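Local structure of RNA-binding protein with serine-rich domain 1 (Homo sapiens, 4A8X) at residues 20-23 with 24-28; 53-56 with 57-61. The protein joins pre- and post-splicing mRNP complexes, including the exon junction complex as an auxiliary component, and needs its RNA recognition motif domain to form the ASAP complex. All blocks are in the same frame, centred on the assembly; numbering follows the deposited sequence.

Interaction 1: 20-23 with 24-28; sequences HIME and IFSTY
S26 doubles back on the C-terminal part of helix 18-26: its OG, set beside its own backbone N (chi1 -78°), lies 2.7 Å from M22 O and donates to it. The same oxygen takes the backbone bond from S26 N at 3.1 Å, the two donors arriving from opposite faces of the carbonyl plane. M22, bent at chi2 (64°), brings its CE alongside the hydroxyl, 3.6 Å from S26 OG. An alanine here would probably leave M22 O with just the rather bent backbone bond, the hydroxyl's hold on that carbonyl being lost.

One residue earlier, F25 N bonds to I21 O at 3.0 Å, and this carbonyl oxygen also lies in plane at the edge of the F25 ring. The I21 and F25 side chains point the same way, CG2 of I21 resting 4.0 Å from F25 CD2. In this assembly the E23 carboxylate is hydrogen-bonded to the backbone of another protein's chain. I21 also packs on M36 and F25 on I31, both of strand 31-39, as expected of the first helix of the RNA recognition motif fold, which lays its apolar side on the sheet.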
loop_
_atom_site.group_PDB
_atom_site.type_symbol
_atom_site.label_atom_id
_atom_site.label_comp_id
_atom_site.label_asym_id
_atom_site.label_seq_id
_atom_site.Cartn_x
_atom_site.Cartn_y
_atom_site.Cartn_z
ATOM N N HIS A 20 9.279 -8.157 3.596
ATOM C CA HIS A 20 8.743 -8.149 2.250
ATOM C C HIS A 20 9.913 -7.941 1.286
ATOM O O HIS A 20 10.001 -8.597 0.256
ATOM C CB HIS A 20 7.760 -6.982 2.032
ATOM C CG HIS A 20 6.394 -7.188 2.638
ATOM N ND1 HIS A 20 5.651 -6.148 3.124
ATOM C CD2 HIS A 20 5.649 -8.306 2.817
ATOM C CE1 HIS A 20 4.495 -6.608 3.582
ATOM N NE2 HIS A 20 4.469 -7.917 3.391
ATOM N N ILE A 21 10.807 -7.031 1.641
ATOM C CA ILE A 21 11.935 -6.690 0.775
ATOM C C ILE A 21 12.872 -7.888 0.673
ATOM O O ILE A 21 13.386 -8.190 -0.404
ATOM C CB ILE A 21 12.698 -5.453 1.315
ATOM C CG1 ILE A 21 11.829 -4.167 1.156
ATOM C CG2 ILE A 21 14.026 -5.291 0.585
ATOM C CD1 ILE A 21 11.473 -3.841 -0.273
ATOM N N MET A 22 13.096 -8.573 1.794
ATOM C CA MET A 22 13.949 -9.770 1.814
ATOM C C MET A 22 13.354 -10.826 0.891
ATOM O O MET A 22 14.056 -11.402 0.042
ATOM C CB MET A 22 14.050 -10.314 3.257
ATOM C CG MET A 22 14.850 -11.665 3.393
ATOM S SD MET A 22 16.619 -11.533 2.927
ATOM C CE MET A 22 17.126 -13.260 3.089
ATOM N N GLU A 23 12.059 -11.090 1.060
ATOM C CA GLU A 23 11.360 -12.090 0.257
ATOM C C GLU A 23 11.376 -11.743 -1.253
ATOM O O GLU A 23 11.684 -12.591 -2.107
ATOM C CB GLU A 23 9.925 -12.258 0.764
ATOM C CG GLU A 23 9.132 -13.249 -0.010
ATOM C CD GLU A 23 7.715 -13.426 0.505
ATOM O OE1 GLU A 23 7.391 -12.957 1.608
ATOM O OE2 GLU A 23 6.938 -14.061 -0.208
ATOM N N ILE A 24 11.077 -10.489 -1.596
ATOM C CA ILE A 24 10.953 -10.121 -2.984
ATOM C C ILE A 24 12.332 -10.149 -3.694
ATOM O O ILE A 24 12.470 -10.696 -4.782
ATOM C CB ILE A 24 10.293 -8.705 -3.100
ATOM C CG1 ILE A 24 8.794 -8.799 -2.770
ATOM C CG2 ILE A 24 10.519 -8.117 -4.460
ATOM C CD1 ILE A 24 8.135 -7.413 -2.524
ATOM N N PHE A 25 13.334 -9.538 -3.096
ATOM C CA PHE A 25 14.604 -9.348 -3.784
ATOM C C PHE A 25 15.500 -10.590 -3.737
ATOM O O PHE A 25 16.427 -10.756 -4.545
ATOM C CB PHE A 25 15.265 -8.079 -3.259
ATOM C CG PHE A 25 14.664 -6.853 -3.887
ATOM C CD1 PHE A 25 15.130 -6.403 -5.092
ATOM C CD2 PHE A 25 13.563 -6.223 -3.311
ATOM C CE1 PHE A 25 14.527 -5.298 -5.729
ATOM C CE2 PHE A 25 12.956 -5.132 -3.943
ATOM C CZ PHE A 25 13.458 -4.679 -5.164
ATOM N N SER A 26 15.179 -11.487 -2.826
ATOM C CA SER A 26 15.860 -12.782 -2.775
ATOM C C SER A 26 15.555 -13.570 -4.045
ATOM O O SER A 26 16.317 -14.471 -4.430
ATOM C CB SER A 26 15.437 -13.572 -1.541
ATOM O OG SER A 26 16.112 -13.067 -0.396
ATOM N N THR A 27 14.453 -13.226 -4.706
ATOM C CA THR A 27 14.168 -13.740 -6.052
ATOM C C THR A 27 15.394 -13.597 -6.977
ATOM O O THR A 27 15.552 -14.388 -7.906
ATOM C CB THR A 27 12.948 -12.993 -6.733
ATOM O OG1 THR A 27 11.793 -13.083 -5.897
ATOM C CG2 THR A 27 12.582 -13.626 -8.100
ATOM N N TYR A 28 16.224 -12.574 -6.750
ATOM C CA TYR A 28 17.245 -12.199 -7.732
ATOM C C TYR A 28 18.667 -12.588 -7.296
ATOM O O TYR A 28 19.610 -12.423 -8.068
ATOM C CB TYR A 28 17.138 -10.693 -8.128
ATOM C CG TYR A 28 15.760 -10.402 -8.640
ATOM C CD1 TYR A 28 15.358 -10.861 -9.871
ATOM C CD2 TYR A 28 14.818 -9.716 -7.857
ATOM C CE1 TYR A 28 14.077 -10.655 -10.351
ATOM C CE2 TYR A 28 13.513 -9.524 -8.326
ATOM C CZ TYR A 28 13.159 -9.974 -9.576
ATOM O OH TYR A 28 11.887 -9.796 -10.068
#

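Interaction 2: 53-56 with 57-61; sequences EFEN and PDEAE
N56 OD1 accepts the backbone N of E59 at 3.0 Å, and D58 N lies close to the same oxygen. In return the E59 carboxylate reaches back to N56 N, with OE1 3.0 Å away and met nearly along its C-O axis. These reciprocal bonds make a capping box at the start of helix 57-67, with N56 as the N-cap. In the RNA recognition motif fold this is where the strand 46-54 hands over to the second helix.

The torsions explain the fit. CG of N56 stands between its backbone N and carbonyl carbon (chi1 75°), which turns OD1 over the first turn, while the E59 chain, extended beyond CG, carries its carboxylate back past the cap. The N56 amide and E59 carboxylate are stacked with their planes only 15° apart, and ND2 of N56 comes to 3.6 Å from E59 OE1. The other carboxylate oxygen, OE2, is bonded to K30 N, so the group is held at both ends and its rotation is probably fixed. E55 OE1 lies 4.3 Å from E59 OE2, a like-charge approach that the backbone N-H groups of N56 and K30 may help to offset.

Next to the cap, the F54 ring lies against the first turn of the helix, with the backbone carbon C of E59 over one face. I31 of strand 31-39 touches F54 as well, and A60 also packs on V7 of strand 6-10. On the helix side, A60 CB lies 3.9 Å from F54 CD2.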
loop_
_atom_site.group_PDB
_atom_site.type_symbol
_atom_site.label_atom_id
_atom_site.label_comp_id
_atom_site.label_asym_id
_atom_site.label_seq_id
_atom_site.Cartn_x
_atom_site.Cartn_y
_atom_site.Cartn_z
ATOM N N GLU A 53 22.082 -5.276 -0.446
ATOM C CA GLU A 53 23.399 -5.658 -0.959
ATOM C C GLU A 53 23.409 -7.141 -1.245
ATOM O O GLU A 53 23.103 -7.944 -0.361
ATOM C CB GLU A 53 24.505 -5.299 0.038
ATOM C CG GLU A 53 25.850 -5.811 -0.408
ATOM C CD GLU A 53 26.989 -5.300 0.433
ATOM O OE1 GLU A 53 27.298 -5.943 1.459
ATOM O OE2 GLU A 53 27.588 -4.268 0.051
ATOM N N PHE A 54 23.762 -7.492 -2.479
ATOM C CA PHE A 54 23.807 -8.878 -2.911
ATOM C C PHE A 54 25.233 -9.408 -2.790
ATOM O O PHE A 54 26.178 -8.647 -2.561
ATOM C CB PHE A 54 23.331 -9.018 -4.344
ATOM C CG PHE A 54 21.870 -8.734 -4.527
ATOM C CD1 PHE A 54 20.920 -9.747 -4.313
ATOM C CD2 PHE A 54 21.435 -7.466 -4.907
ATOM C CE1 PHE A 54 19.566 -9.496 -4.481
ATOM C CE2 PHE A 54 20.063 -7.185 -5.047
ATOM C CZ PHE A 54 19.118 -8.218 -4.839
ATOM N N GLU A 55 25.368 -10.715 -2.945
ATOM C CA GLU A 55 26.653 -11.381 -2.886
ATOM C C GLU A 55 27.534 -11.088 -4.105
ATOM O O GLU A 55 28.774 -11.087 -4.006
ATOM C CB GLU A 55 26.405 -12.892 -2.747
ATOM C CG GLU A 55 27.656 -13.674 -2.576
ATOM C CD GLU A 55 27.425 -15.183 -2.525
ATOM O OE1 GLU A 55 26.335 -15.671 -2.950
ATOM O OE2 GLU A 55 28.359 -15.869 -2.049
ATOM N N ASN A 56 26.926 -10.882 -5.267
ATOM C CA ASN A 56 27.743 -10.616 -6.451
ATOM C C ASN A 56 27.072 -9.666 -7.425
ATOM O O ASN A 56 25.861 -9.487 -7.404
ATOM C CB ASN A 56 28.199 -11.941 -7.135
ATOM C CG ASN A 56 27.093 -12.617 -7.915
ATOM O OD1 ASN A 56 26.488 -12.005 -8.789
ATOM N ND2 ASN A 56 26.841 -13.895 -7.628
ATOM N N PRO A 57 27.868 -8.985 -8.239
ATOM C CA PRO A 57 27.347 -7.972 -9.157
ATOM C C PRO A 57 26.314 -8.482 -10.146
ATOM O O PRO A 57 25.451 -7.707 -10.529
ATOM C CB PRO A 57 28.594 -7.513 -9.926
ATOM C CG PRO A 57 29.738 -7.877 -9.059
ATOM C CD PRO A 57 29.328 -9.138 -8.360
ATOM N N ASP A 58 26.417 -9.732 -10.585
ATOM C CA ASP A 58 25.448 -10.294 -11.526
ATOM C C ASP A 58 24.039 -10.271 -10.907
ATOM O O ASP A 58 23.071 -9.946 -11.554
ATOM C CB ASP A 58 25.861 -11.724 -11.879
ATOM C CG ASP A 58 27.214 -11.775 -12.603
ATOM O OD1 ASP A 58 27.455 -10.885 -13.438
ATOM O OD2 ASP A 58 28.028 -12.683 -12.342
ATOM N N GLU A 59 23.944 -10.627 -9.649
ATOM C CA GLU A 59 22.669 -10.608 -8.954
ATOM C C GLU A 59 22.086 -9.181 -8.865
ATOM O O GLU A 59 20.909 -8.951 -9.190
ATOM C CB GLU A 59 22.875 -11.165 -7.557
ATOM C CG GLU A 59 23.016 -12.670 -7.500
ATOM C CD GLU A 59 23.615 -13.100 -6.190
ATOM O OE1 GLU A 59 24.346 -12.287 -5.590
ATOM O OE2 GLU A 59 23.340 -14.226 -5.738
ATOM N N ALA A 60 22.908 -8.221 -8.432
ATOM C CA ALA A 60 22.457 -6.823 -8.363
ATOM C C ALA A 60 21.981 -6.303 -9.719
ATOM O O ALA A 60 20.921 -5.644 -9.825
ATOM C CB ALA A 60 23.555 -5.920 -7.776
ATOM N N GLU A 61 22.754 -6.589 -10.762
ATOM C CA GLU A 61 22.349 -6.285 -12.131
ATOM C C GLU A 61 20.974 -6.879 -12.467
ATOM O O GLU A 61 20.127 -6.211 -13.077
ATOM C CB GLU A 61 23.374 -6.885 -13.107
ATOM C CG GLU A 61 23.332 -6.305 -14.473
ATOM C CD GLU A 61 24.637 -6.591 -15.222
ATOM O OE1 GLU A 61 25.632 -5.867 -14.996
ATOM O OE2 GLU A 61 24.678 -7.559 -16.000
#

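Overall arrangement
From the N terminus, strand 6-10 leads through a loop to helix 18-26; interaction 1 covers most of this helix and the turn that follows. The chain then runs through strands 31-39 and 46-54 before interaction 2 spans the junction between strand 46-54 and helix 57-67. Each contact is local and closes no long loop; the two stand in series, neither nested nor crossed. Their centres are about 13 Å apart, yet they meet in space: F25 O lies 3.4 Å from F54 CE1, and Y28 O packs on E59 CG. The end of the first helix and the turn after it thus pack against the end of strand 46-54 and the first turn of helix 57-67, and I31 links F25 to F54.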